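Local atomic coordinates of endo-arabinase (Bacteroides thetaiotaomicron, PDB entry 5C0P), a protein that probably hydrolyses glycosidic bonds in arabinan as a metal-binding member of glycosyl hydrolase family 43. Residues S38-H43 with K266-R271; Y53-K56 with T60-D63; L32-T37 with G90-F95; G215-L220 with G245-E250. All blocks are in the same frame, centred on the assembly; numbering follows the deposited sequence.

Contact 1 (S38-H43 with K266-R271)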
loop_
_atom_site.group_PDB
_atom_site.type_symbol
_atom_site.label_atom_id
_atom_site.label_comp_id
_atom_site.label_asym_id
_atom_site.label_seq_id
_atom_site.Cartn_x
_atom_site.Cartn_y
_atom_site.Cartn_z
ATOM N N SER A 38 9.617 -18.381 -7.232
ATOM C CA SER A 38 10.969 -17.911 -6.911
ATOM C C SER A 38 11.332 -16.649 -7.693
ATOM O O SER A 38 12.396 -16.569 -8.325
ATOM C CB SER A 38 11.999 -19.021 -7.145
ATOM O OG SER A 38 13.228 -18.692 -6.522
HETATM N N MSE A 39 10.426 -15.675 -7.658
HETATM C CA MSE A 39 10.568 -14.422 -8.394
HETATM C C MSE A 39 9.969 -13.283 -7.599
HETATM O O MSE A 39 9.108 -13.496 -6.739
HETATM C CB MSE A 39 9.829 -14.496 -9.741
HETATM C CG MSE A 39 10.465 -15.387 -10.800
HETATM SE SE MSE A 39 12.024 -14.515 -11.605
HETATM C CE MSE A 39 12.406 -15.873 -12.934
ATOM N N TYR A 40 10.413 -12.069 -7.909
ATOM C CA TYR A 40 9.818 -10.847 -7.389
ATOM C C TYR A 40 8.911 -10.258 -8.468
ATOM O O TYR A 40 9.241 -10.293 -9.659
ATOM C CB TYR A 40 10.899 -9.820 -7.084
ATOM C CG TYR A 40 11.940 -10.250 -6.076
ATOM C CD1 TYR A 40 11.718 -10.105 -4.718
ATOM C CD2 TYR A 40 13.169 -10.761 -6.494
ATOM C CE1 TYR A 40 12.677 -10.473 -3.791
ATOM C CE2 TYR A 40 14.137 -11.134 -5.574
ATOM C CZ TYR A 40 13.879 -10.985 -4.225
ATOM O OH TYR A 40 14.825 -11.343 -3.299
ATOM N N TYR A 41 7.768 -9.718 -8.054
ATOM C CA TYR A 41 6.825 -9.121 -8.996
ATOM C C TYR A 41 6.489 -7.706 -8.574
ATOM O O TYR A 41 6.205 -7.452 -7.404
ATOM C CB TYR A 41 5.538 -9.946 -9.103
ATOM C CG TYR A 41 5.771 -11.348 -9.599
ATOM C CD1 TYR A 41 6.238 -12.343 -8.739
ATOM C CD2 TYR A 41 5.539 -11.685 -10.926
ATOM C CE1 TYR A 41 6.472 -13.627 -9.197
ATOM C CE2 TYR A 41 5.767 -12.963 -11.395
ATOM C CZ TYR A 41 6.232 -13.933 -10.527
ATOM O OH TYR A 41 6.455 -15.199 -11.011
ATOM N N LEU A 42 6.481 -6.804 -9.548
ATOM C CA LEU A 42 6.108 -5.414 -9.321
ATOM C C LEU A 42 4.950 -5.071 -10.249
ATOM O O LEU A 42 5.134 -4.876 -11.462
ATOM C CB LEU A 42 7.312 -4.505 -9.578
ATOM C CG LEU A 42 7.173 -2.982 -9.468
ATOM C CD1 LEU A 42 6.437 -2.583 -8.204
ATOM C CD2 LEU A 42 8.556 -2.333 -9.493
ATOM N N HIS A 43 3.750 -5.044 -9.668
ATOM C CA HIS A 43 2.544 -4.631 -10.372
ATOM C C HIS A 43 2.388 -3.131 -10.182
ATOM O O HIS A 43 2.569 -2.628 -9.076
ATOM C CB HIS A 43 1.333 -5.341 -9.774
ATOM C CG HIS A 43 1.347 -6.824 -9.960
ATOM N ND1 HIS A 43 0.569 -7.454 -10.905
ATOM C CD2 HIS A 43 2.017 -7.800 -9.309
ATOM C CE1 HIS A 43 0.768 -8.759 -10.836
ATOM N NE2 HIS A 43 1.648 -8.997 -9.871
ATOM N N LYS A 266 10.835 -9.161 3.233
ATOM C CA LYS A 266 12.107 -9.864 3.280
ATOM C C LYS A 266 12.421 -10.418 1.911
ATOM O O LYS A 266 11.560 -11.045 1.273
ATOM C CB LYS A 266 12.090 -10.974 4.329
ATOM C CG LYS A 266 12.096 -10.421 5.738
ATOM C CD LYS A 266 12.106 -11.523 6.769
ATOM C CE LYS A 266 12.389 -10.946 8.149
ATOM N NZ LYS A 266 12.308 -11.985 9.210
ATOM N N ASP A 267 13.641 -10.169 1.446
ATOM C CA ASP A 267 14.070 -10.719 0.165
ATOM C C ASP A 267 14.296 -12.230 0.277
ATOM O O ASP A 267 14.077 -12.815 1.348
ATOM C CB ASP A 267 15.275 -9.963 -0.432
ATOM C CG ASP A 267 16.589 -10.214 0.300
ATOM O OD1 ASP A 267 16.690 -11.114 1.158
ATOM O OD2 ASP A 267 17.561 -9.498 -0.029
ATOM N N LEU A 268 14.719 -12.857 -0.819
ATOM C CA LEU A 268 14.853 -14.315 -0.859
ATOM C C LEU A 268 15.919 -14.853 0.097
ATOM O O LEU A 268 15.929 -16.041 0.422
ATOM C CB LEU A 268 15.123 -14.793 -2.288
ATOM C CG LEU A 268 13.962 -14.573 -3.255
ATOM C CD1 LEU A 268 14.417 -14.889 -4.662
ATOM C CD2 LEU A 268 12.779 -15.448 -2.872
ATOM N N LYS A 269 16.817 -13.972 0.539
ATOM C CA LYS A 269 17.850 -14.324 1.506
ATOM C C LYS A 269 17.451 -13.980 2.943
ATOM O O LYS A 269 18.218 -14.215 3.880
ATOM C CB LYS A 269 19.159 -13.627 1.147
ATOM C CG LYS A 269 19.812 -14.178 -0.103
ATOM C CD LYS A 269 21.099 -13.441 -0.449
ATOM C CE LYS A 269 20.826 -12.013 -0.879
ATOM N NZ LYS A 269 22.083 -11.329 -1.311
ATOM N N GLY A 270 16.263 -13.414 3.116
ATOM C CA GLY A 270 15.777 -13.099 4.449
ATOM C C GLY A 270 16.103 -11.693 4.924
ATOM O O GLY A 270 15.792 -11.350 6.064
ATOM N N ARG A 271 16.708 -10.879 4.057
ATOM C CA ARG A 271 17.066 -9.499 4.409
ATOM C C ARG A 271 15.845 -8.598 4.347
ATOM O O ARG A 271 15.148 -8.566 3.332
ATOM C CB ARG A 271 18.097 -8.936 3.431
ATOM C CG ARG A 271 19.525 -9.430 3.589
ATOM C CD ARG A 271 20.443 -8.717 2.589
ATOM N NE ARG A 271 20.207 -9.164 1.216
ATOM C CZ ARG A 271 20.245 -8.375 0.141
ATOM N NH1 ARG A 271 20.021 -8.889 -1.064
ATOM N NH2 ARG A 271 20.496 -7.078 0.261
#

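Contact 2 (Y53-K56 with T60-D63)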
loop_
_atom_site.group_PDB
_atom_site.type_symbol
_atom_site.label_atom_id
_atom_site.label_comp_id
_atom_site.label_asym_id
_atom_site.label_seq_id
_atom_site.Cartn_x
_atom_site.Cartn_y
_atom_site.Cartn_z
ATOM N N TYR A 53 5.881 -6.269 -13.898
ATOM C CA TYR A 53 7.258 -6.607 -14.227
ATOM C C TYR A 53 7.737 -7.663 -13.243
ATOM O O TYR A 53 7.235 -7.745 -12.127
ATOM C CB TYR A 53 8.158 -5.376 -14.122
ATOM C CG TYR A 53 8.037 -4.357 -15.249
ATOM C CD1 TYR A 53 7.110 -4.498 -16.286
ATOM C CD2 TYR A 53 8.883 -3.263 -15.289
ATOM C CE1 TYR A 53 7.034 -3.550 -17.323
ATOM C CE2 TYR A 53 8.811 -2.324 -16.310
ATOM C CZ TYR A 53 7.894 -2.472 -17.322
ATOM O OH TYR A 53 7.852 -1.517 -18.323
ATOM N N LYS A 54 8.721 -8.454 -13.656
ATOM C CA LYS A 54 9.199 -9.581 -12.865
ATOM C C LYS A 54 10.719 -9.516 -12.784
ATOM O O LYS A 54 11.363 -9.020 -13.705
ATOM C CB LYS A 54 8.781 -10.880 -13.552
ATOM C CG LYS A 54 9.104 -12.165 -12.805
ATOM C CD LYS A 54 8.631 -13.386 -13.608
ATOM C CE LYS A 54 9.525 -13.682 -14.803
ATOM N NZ LYS A 54 9.044 -14.858 -15.594
ATOM N N SER A 55 11.287 -10.009 -11.684
ATOM C CA SER A 55 12.738 -9.939 -11.478
ATOM C C SER A 55 13.245 -11.114 -10.652
ATOM O O SER A 55 12.546 -11.588 -9.756
ATOM C CB SER A 55 13.110 -8.644 -10.763
ATOM O OG SER A 55 14.519 -8.529 -10.619
ATOM N N LYS A 56 14.457 -11.583 -10.952
ATOM C CA LYS A 56 15.098 -12.599 -10.131
ATOM C C LYS A 56 15.757 -11.997 -8.897
ATOM O O LYS A 56 15.976 -12.707 -7.921
ATOM C CB LYS A 56 16.177 -13.355 -10.915
ATOM C CG LYS A 56 15.686 -14.193 -12.082
ATOM C CD LYS A 56 16.893 -14.746 -12.840
ATOM C CE LYS A 56 16.520 -15.711 -13.952
ATOM N NZ LYS A 56 17.763 -16.258 -14.581
ATOM N N THR A 60 17.436 -6.221 -12.198
ATOM C CA THR A 60 16.992 -6.150 -13.587
ATOM C C THR A 60 15.619 -6.793 -13.729
ATOM O O THR A 60 15.319 -7.799 -13.073
ATOM C CB THR A 60 17.993 -6.800 -14.563
ATOM O OG1 THR A 60 18.190 -8.169 -14.195
ATOM C CG2 THR A 60 19.335 -6.072 -14.526
ATOM N N TRP A 61 14.794 -6.209 -14.597
ATOM C CA TRP A 61 13.380 -6.548 -14.675
ATOM C C TRP A 61 12.956 -6.975 -16.072
ATOM O O TRP A 61 13.608 -6.630 -17.070
ATOM C CB TRP A 61 12.538 -5.354 -14.200
ATOM C CG TRP A 61 12.778 -5.046 -12.753
ATOM C CD1 TRP A 61 13.825 -4.345 -12.217
ATOM C CD2 TRP A 61 11.974 -5.479 -11.650
ATOM N NE1 TRP A 61 13.706 -4.307 -10.843
ATOM C CE2 TRP A 61 12.582 -4.997 -10.472
ATOM C CE3 TRP A 61 10.801 -6.237 -11.548
ATOM C CZ2 TRP A 61 12.046 -5.238 -9.198
ATOM C CZ3 TRP A 61 10.271 -6.480 -10.287
ATOM C CH2 TRP A 61 10.891 -5.982 -9.129
ATOM N N LYS A 62 11.858 -7.724 -16.131
ATOM C CA LYS A 62 11.281 -8.186 -17.389
ATOM C C LYS A 62 9.797 -7.837 -17.431
ATOM O O LYS A 62 9.083 -8.003 -16.440
ATOM C CB LYS A 62 11.454 -9.705 -17.508
ATOM C CG LYS A 62 10.832 -10.327 -18.743
ATOM C CD LYS A 62 10.898 -11.847 -18.660
ATOM C CE LYS A 62 10.286 -12.495 -19.885
ATOM N NZ LYS A 62 8.936 -11.950 -20.168
ATOM N N ASP A 63 9.339 -7.345 -18.573
ATOM C CA ASP A 63 7.932 -7.034 -18.772
ATOM C C ASP A 63 7.137 -8.323 -18.941
ATOM O O ASP A 63 7.419 -9.126 -19.837
ATOM C CB ASP A 63 7.787 -6.151 -20.017
ATOM C CG ASP A 63 6.344 -5.787 -20.331
ATOM O OD1 ASP A 63 5.479 -5.837 -19.433
ATOM O OD2 ASP A 63 6.079 -5.434 -21.502
HETATM O O HOH W 1 16.593 -10.359 -12.570
#

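Contact 3 (L32-T37 with G90-F95)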
loop_
_atom_site.group_PDB
_atom_site.type_symbol
_atom_site.label_atom_id
_atom_site.label_comp_id
_atom_site.label_asym_id
_atom_site.label_seq_id
_atom_site.Cartn_x
_atom_site.Cartn_y
_atom_site.Cartn_z
ATOM N N LEU A 32 6.021 -7.929 -4.529
ATOM C CA LEU A 32 5.569 -9.265 -4.155
ATOM C C LEU A 32 6.757 -10.220 -4.227
ATOM O O LEU A 32 7.341 -10.401 -5.298
ATOM C CB LEU A 32 4.468 -9.738 -5.101
ATOM C CG LEU A 32 4.071 -11.217 -4.988
ATOM C CD1 LEU A 32 3.429 -11.539 -3.630
ATOM C CD2 LEU A 32 3.129 -11.573 -6.119
ATOM N N VAL A 33 7.130 -10.806 -3.090
ATOM C CA VAL A 33 8.147 -11.860 -3.056
ATOM C C VAL A 33 7.428 -13.195 -3.132
ATOM O O VAL A 33 6.764 -13.606 -2.177
ATOM C CB VAL A 33 8.975 -11.799 -1.760
ATOM C CG1 VAL A 33 10.103 -12.833 -1.792
ATOM C CG2 VAL A 33 9.540 -10.416 -1.559
ATOM N N ASP A 34 7.536 -13.867 -4.274
ATOM C CA ASP A 34 6.805 -15.111 -4.459
ATOM C C ASP A 34 7.745 -16.300 -4.370
ATOM O O ASP A 34 8.517 -16.563 -5.296
ATOM C CB ASP A 34 6.104 -15.132 -5.810
ATOM C CG ASP A 34 5.229 -16.337 -5.972
ATOM O OD1 ASP A 34 4.419 -16.601 -5.051
ATOM O OD2 ASP A 34 5.379 -17.045 -6.994
ATOM N N LYS A 35 7.682 -17.035 -3.265
ATOM C CA LYS A 35 8.536 -18.207 -3.121
ATOM C C LYS A 35 8.183 -19.285 -4.143
ATOM O O LYS A 35 9.070 -19.976 -4.650
ATOM C CB LYS A 35 8.437 -18.770 -1.704
ATOM C CG LYS A 35 8.854 -17.796 -0.628
ATOM C CD LYS A 35 10.356 -17.619 -0.597
ATOM N N LYS A 36 6.897 -19.409 -4.456
ATOM C CA LYS A 36 6.422 -20.489 -5.322
ATOM C C LYS A 36 7.128 -20.497 -6.677
ATOM O O LYS A 36 7.660 -21.532 -7.103
ATOM C CB LYS A 36 4.906 -20.390 -5.516
ATOM C CG LYS A 36 4.317 -21.458 -6.427
ATOM C CD LYS A 36 2.811 -21.259 -6.580
ATOM C CE LYS A 36 2.176 -22.395 -7.369
ATOM N NZ LYS A 36 0.688 -22.314 -7.351
ATOM N N THR A 37 7.158 -19.339 -7.331
ATOM C CA THR A 37 7.817 -19.203 -8.629
ATOM C C THR A 37 9.239 -18.679 -8.476
ATOM O O THR A 37 9.973 -18.550 -9.463
ATOM C CB THR A 37 7.032 -18.276 -9.577
ATOM O OG1 THR A 37 6.951 -16.953 -9.017
ATOM C CG2 THR A 37 5.622 -18.833 -9.804
ATOM N N GLY A 90 -2.630 -19.786 -1.049
ATOM C CA GLY A 90 -2.429 -20.467 -2.312
ATOM C C GLY A 90 -2.851 -19.696 -3.544
ATOM O O GLY A 90 -2.618 -20.149 -4.668
ATOM N N ARG A 91 -3.476 -18.539 -3.347
ATOM C CA ARG A 91 -3.837 -17.684 -4.476
ATOM C C ARG A 91 -3.248 -16.288 -4.306
ATOM O O ARG A 91 -2.596 -15.989 -3.298
ATOM C CB ARG A 91 -5.362 -17.624 -4.660
ATOM C CG ARG A 91 -6.007 -18.992 -4.846
ATOM C CD ARG A 91 -7.443 -18.871 -5.336
ATOM N NE ARG A 91 -7.473 -18.418 -6.726
ATOM C CZ ARG A 91 -8.573 -18.068 -7.389
ATOM N NH1 ARG A 91 -9.756 -18.103 -6.787
ATOM N NH2 ARG A 91 -8.481 -17.667 -8.653
ATOM N N TYR A 92 -3.466 -15.432 -5.300
ATOM C CA TYR A 92 -2.876 -14.100 -5.284
ATOM C C TYR A 92 -3.965 -13.061 -5.370
ATOM O O TYR A 92 -4.897 -13.206 -6.156
ATOM C CB TYR A 92 -1.868 -13.955 -6.432
ATOM C CG TYR A 92 -0.765 -14.967 -6.273
ATOM C CD1 TYR A 92 -0.910 -16.262 -6.753
ATOM C CD2 TYR A 92 0.398 -14.639 -5.589
ATOM C CE1 TYR A 92 0.083 -17.200 -6.574
ATOM C CE2 TYR A 92 1.399 -15.572 -5.409
ATOM C CZ TYR A 92 1.229 -16.850 -5.898
ATOM O OH TYR A 92 2.220 -17.779 -5.714
ATOM N N TYR A 93 -3.841 -12.018 -4.555
ATOM C CA TYR A 93 -4.893 -11.008 -4.424
ATOM C C TYR A 93 -4.345 -9.617 -4.671
ATOM O O TYR A 93 -3.412 -9.162 -4.004
ATOM C CB TYR A 93 -5.556 -11.080 -3.047
ATOM C CG TYR A 93 -6.283 -12.382 -2.824
ATOM C CD1 TYR A 93 -5.592 -13.526 -2.424
ATOM C CD2 TYR A 93 -7.654 -12.486 -3.027
ATOM C CE1 TYR A 93 -6.253 -14.733 -2.224
ATOM C CE2 TYR A 93 -8.314 -13.679 -2.835
ATOM C CZ TYR A 93 -7.609 -14.800 -2.432
ATOM O OH TYR A 93 -8.254 -16.000 -2.233
ATOM N N LEU A 94 -4.947 -8.952 -5.643
ATOM C CA LEU A 94 -4.605 -7.590 -6.025
ATOM C C LEU A 94 -5.556 -6.627 -5.317
ATOM O O LEU A 94 -6.784 -6.762 -5.422
ATOM C CB LEU A 94 -4.765 -7.452 -7.548
ATOM C CG LEU A 94 -4.717 -6.065 -8.185
ATOM C CD1 LEU A 94 -3.302 -5.520 -8.067
ATOM C CD2 LEU A 94 -5.139 -6.129 -9.647
ATOM N N PHE A 95 -4.989 -5.683 -4.574
ATOM C CA PHE A 95 -5.743 -4.628 -3.901
ATOM C C PHE A 95 -5.427 -3.320 -4.643
ATOM O O PHE A 95 -4.287 -2.839 -4.602
ATOM C CB PHE A 95 -5.266 -4.479 -2.446
ATOM C CG PHE A 95 -5.771 -5.543 -1.498
ATOM C CD1 PHE A 95 -5.567 -6.898 -1.747
ATOM C CD2 PHE A 95 -6.396 -5.176 -0.311
ATOM C CE1 PHE A 95 -6.033 -7.866 -0.844
ATOM C CE2 PHE A 95 -6.841 -6.127 0.599
ATOM C CZ PHE A 95 -6.670 -7.478 0.330
HETATM O O HOH W 2 -0.285 -21.727 -4.999
#

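Contact 4 (G215-L220 with G245-E250)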
loop_
_atom_site.group_PDB
_atom_site.type_symbol
_atom_site.label_atom_id
_atom_site.label_comp_id
_atom_site.label_asym_id
_atom_site.label_seq_id
_atom_site.Cartn_x
_atom_site.Cartn_y
_atom_site.Cartn_z
ATOM N N GLY A 215 5.958 -9.309 18.781
ATOM C CA GLY A 215 4.532 -9.068 18.641
ATOM C C GLY A 215 4.149 -7.604 18.529
ATOM O O GLY A 215 3.009 -7.281 18.206
ATOM N N LYS A 216 5.089 -6.708 18.805
ATOM C CA LYS A 216 4.800 -5.290 18.610
ATOM C C LYS A 216 4.646 -4.978 17.124
ATOM O O LYS A 216 5.210 -5.666 16.269
ATOM C CB LYS A 216 5.866 -4.416 19.267
ATOM C CG LYS A 216 5.924 -4.654 20.760
ATOM C CD LYS A 216 6.922 -3.745 21.456
ATOM C CE LYS A 216 6.931 -4.040 22.956
ATOM N NZ LYS A 216 7.857 -3.145 23.690
ATOM N N LEU A 217 3.855 -3.955 16.822
ATOM C CA LEU A 217 3.568 -3.600 15.440
ATOM C C LEU A 217 4.140 -2.245 15.091
ATOM O O LEU A 217 4.069 -1.300 15.886
ATOM C CB LEU A 217 2.059 -3.565 15.186
ATOM C CG LEU A 217 1.243 -4.759 15.661
ATOM C CD1 LEU A 217 -0.229 -4.516 15.370
ATOM C CD2 LEU A 217 1.735 -6.010 14.973
ATOM N N ILE A 218 4.733 -2.166 13.903
ATOM C CA ILE A 218 5.076 -0.882 13.315
ATOM C C ILE A 218 4.170 -0.631 12.116
ATOM O O ILE A 218 3.984 -1.517 11.269
ATOM C CB ILE A 218 6.541 -0.855 12.847
ATOM C CG1 ILE A 218 7.475 -1.214 13.999
ATOM C CG2 ILE A 218 6.900 0.521 12.275
ATOM C CD1 ILE A 218 8.938 -1.345 13.578
HETATM N N MSE A 219 3.610 0.572 12.036
HETATM C CA MSE A 219 2.907 0.971 10.823
HETATM C C MSE A 219 3.701 2.024 10.097
HETATM O O MSE A 219 4.166 2.999 10.692
HETATM C CB MSE A 219 1.496 1.497 11.080
HETATM C CG MSE A 219 0.753 1.790 9.759
HETATM SE SE MSE A 219 -0.889 2.676 10.063
HETATM C CE MSE A 219 -1.849 1.122 10.715
ATOM N N LEU A 220 3.887 1.804 8.805
ATOM C CA LEU A 220 4.390 2.851 7.930
ATOM C C LEU A 220 3.207 3.497 7.230
ATOM O O LEU A 220 2.192 2.844 6.946
ATOM C CB LEU A 220 5.349 2.276 6.890
ATOM C CG LEU A 220 6.592 1.592 7.459
ATOM C CD1 LEU A 220 7.431 1.045 6.309
ATOM C CD2 LEU A 220 7.407 2.551 8.309
ATOM N N GLY A 245 -4.363 -0.379 18.124
ATOM C CA GLY A 245 -3.537 0.592 18.827
ATOM C C GLY A 245 -3.441 0.344 20.326
ATOM O O GLY A 245 -3.619 -0.786 20.783
ATOM N N PRO A 246 -3.142 1.393 21.113
ATOM C CA PRO A 246 -2.907 2.760 20.625
ATOM C C PRO A 246 -1.624 2.887 19.808
ATOM O O PRO A 246 -0.598 2.252 20.087
ATOM C CB PRO A 246 -2.798 3.575 21.915
ATOM C CG PRO A 246 -2.306 2.596 22.938
ATOM C CD PRO A 246 -2.970 1.287 22.572
ATOM N N TRP A 247 -1.714 3.692 18.758
ATOM C CA TRP A 247 -0.581 3.948 17.893
ATOM C C TRP A 247 0.164 5.201 18.355
ATOM O O TRP A 247 -0.433 6.262 18.549
ATOM C CB TRP A 247 -1.078 4.098 16.458
ATOM C CG TRP A 247 -1.569 2.805 15.898
ATOM C CD1 TRP A 247 -2.866 2.367 15.836
ATOM C CD2 TRP A 247 -0.766 1.766 15.341
ATOM N NE1 TRP A 247 -2.911 1.113 15.270
ATOM C CE2 TRP A 247 -1.631 0.726 14.953
ATOM C CE3 TRP A 247 0.608 1.613 15.134
ATOM C CZ2 TRP A 247 -1.169 -0.448 14.352
ATOM C CZ3 TRP A 247 1.068 0.444 14.543
ATOM C CH2 TRP A 247 0.184 -0.568 14.158
ATOM N N VAL A 248 1.469 5.068 18.555
ATOM C CA VAL A 248 2.288 6.195 18.978
ATOM C C VAL A 248 3.145 6.628 17.792
ATOM O O VAL A 248 3.963 5.845 17.293
ATOM C CB VAL A 248 3.180 5.828 20.182
ATOM C CG1 VAL A 248 4.143 6.969 20.517
ATOM C CG2 VAL A 248 2.320 5.469 21.405
ATOM N N GLN A 249 2.928 7.857 17.324
ATOM C CA GLN A 249 3.654 8.393 16.172
ATOM C C GLN A 249 5.083 8.775 16.531
ATOM O O GLN A 249 5.322 9.443 17.540
ATOM C CB GLN A 249 2.944 9.632 15.623
ATOM C CG GLN A 249 1.460 9.425 15.327
ATOM C CD GLN A 249 1.223 8.470 14.180
ATOM O OE1 GLN A 249 2.042 8.355 13.263
ATOM N NE2 GLN A 249 0.087 7.774 14.219
ATOM N N GLU A 250 6.035 8.371 15.697
ATOM C CA GLU A 250 7.404 8.833 15.856
ATOM C C GLU A 250 7.496 10.239 15.291
ATOM O O GLU A 250 6.865 10.547 14.287
ATOM C CB GLU A 250 8.372 7.896 15.143
ATOM C CG GLU A 250 8.656 6.634 15.916
ATOM C CD GLU A 250 9.337 6.918 17.236
ATOM O OE1 GLU A 250 10.423 7.538 17.232
ATOM O OE2 GLU A 250 8.787 6.533 18.286
#

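Contact 1 (S38-H43 with K266-R271)
Tyr-40 sets CG beside its backbone N and anti to its carbonyl carbon (chi1 -59°), which carries the ring from strand 39-45 out to Asp-267 and Leu-268. In Asp-267, CG lies between the backbone N and the carbonyl carbon (chi1 72°), and the carboxylate folds back into its own turn. Tyr-40 OH accepts from Leu-268 N at 2.9 Å. This bond is fairly straight, with 163° at the hydrogen. Asp-267 CB lies at the ring edge, 3.2 Å from Tyr-40 OH. Leu-268 comes from the opposite direction and packs CG 3.7 Å from Tyr-40 CZ. A phenylalanine in place of Tyr-40 would keep the ring but would probably leave Leu-268 N without its acceptor.

The turn is held from within. Asp-267 to Gly-270 form a type I beta turn, and Asp-267 OD1 closes an Asx turn with Lys-269 N. Arg-271 N reaches the same oxygen from the opposite face of the carboxylate. Asp-267 OD2 forms a salt bridge with Arg-271 NH1 at 2.7 Å. The contact joins the first and last blades of the five-bladed propeller. The Tyr-40 hydroxyl thus receives a backbone N-H, while the buried carboxylate is probably balanced by the arginine.

Contact 2 (Y53-K56 with T60-D63)
Lys-54 and Lys-62 form an antiparallel hydrogen-bonded pair, and each backbone satisfies the other. Lys-54 N donates to Lys-62 O at 2.8 Å, and Lys-62 N returns a bond of the same length to Lys-54 O. Next to them, Tyr-53 and Asp-63 form a non-hydrogen-bonded pair. There Asp-63 OD1 meets the Tyr-53 ring at its edge, 3.5 Å from CE1.

Near the turn a side chain takes over. The backbone puts Ser-55 CB over one face of Trp-61, and chi1 -177° then turns OG to Thr-60 O. Ser-55 OG donates to Thr-60 O at 2.7 Å, from above the carbonyl plane, 38° out of it. Ser-55 OG also bonds to the backbone N of Asp-57 and Leu-58. Thr-60 O also accepts from a water, which in turn accepts from Lys-56 N at 2.9 Å. Ser-55 CB makes a CH-pi contact, 3.4 Å from the centroid of the six-membered ring of Trp-61. The peptide between Tyr-53 and Lys-54 lies at the indole edge.

Leu-58 O takes the Trp-61 NE1 hydrogen. Asp-63 OD1 bonds to Gly-65 N, and Asp-63 OD2 pairs with Arg-51. The two lysine ammonium groups lie 5.4 Å apart, measured from Lys-54 NZ to Lys-62 NZ. Glu-64 forms salt bridges with both and is likely to ease their repulsion, while Glu-15 also pairs with Lys-54. The whole is a beta hairpin of strands 50-55 and 60-68, in the antiparallel first blade of the propeller.

Contact 3 (L32-T37 with G90-F95)
Tyr-92 OH donates to Asp-34 OD1 in a short bond of 2.6 Å. The hydroxyl comes in on the syn side, 29° out of the carboxylate plane. Asp-34 OD1 lies at the edge of the ring, and the ring and carboxylate planes stand 75° apart. The Leu-32 side chain runs at about a right angle to that of Tyr-92, with Leu-32 CD2 4.1 Å from Tyr-92 CD2. The aliphatic part of Lys-36 adds a contact, CD to Tyr-92 OH at 3.6 Å.

Behind this shell the carboxylate is fixed by its own loop. Asp-34 CG is anti to the backbone N (chi1 -174°), which extends the carboxylate toward Tyr-92. One oxygen meets Tyr-92 and the other serves Thr-37. Asp-34 OD2 accepts from Thr-37 N at 2.9 Å, as an Asx motif. Thr-37 OG1 donates to the anti lone pair of the same oxygen at 2.6 Å. With an alanine at Asp-34, the hydroxyl of the buried Tyr-92 would probably lose its acceptor and the Thr-37 turn its internal tie.

Further out, a water links Lys-36 NZ to Gly-90 O. Pro-115 touches Leu-32, Asp-34 and Tyr-92. The contact joins the edge strand 30-34 of the first propeller blade to strand 91-100 of the second. Three donors thus hold one buried carboxylate, which would probably stabilise its ionised form.

Contact 4 (G215-L220 with G245-E250)
Trp-247 lays one face of its indole under the end of Met-219, a selenomethionine in this crystal. Met-219 CE stands 4.0 Å above the ring plane, offset toward the rim. The selenium lies higher above the same face, 5.2 Å from SE to the centroid of the six-membered ring. It is 2° off the ring normal, a Met-aromatic contact. The far end of the indole meets strand 217-224 obliquely. Here Trp-247 CH2 approaches Leu-217 CB at 3.7 Å, and Trp-247 CZ3 lies 3.6 Å from Met-219 CB. The backbone also takes part, since Trp-247 CZ3 is equally close to Met-219 N.

This packing lies within the fourth blade of the five-bladed beta-propeller. Strands 217-224 and 248-249 are not neighbours in its sheet. Strand 231-238 runs between them and bonds to both. The indole reaches past Ser-238 of this strand to Leu-217 and Met-219 on the next.

In Met-219, CG is anti to the backbone N (chi1 -175°) and the chain extends before bending at chi3 (-75°). That last bend brings CE back over the indole. Ile-209 from the same blade and Leu-182 from the third also touch Trp-247, so the ring belongs to the packing between blades. Its polar edge is satisfied outside the two segments, where Trp-247 NE1 bonds to Val-243 O.

From the N terminus, residues 32-37 open contact 3 and residues 38-43, directly after them, open contact 1. Contact 2 then closes a short hairpin at 60-63, within the spans of both. Contact 3 closes at 90-95 and ties the first blade to the second. Contact 4 opens and closes later, at 215-220 and 245-250, inside the fourth blade. Contact 1 closes last, at 266-271, and brings the final blade against the first. Contacts 1 and 3 therefore cross, while contacts 2 and 4 both fall inside the long loop of contact 1. Contacts 1, 2 and 3 share the first sheet. Contact 4 lies apart, its centre about 33 Å from that of contact 2.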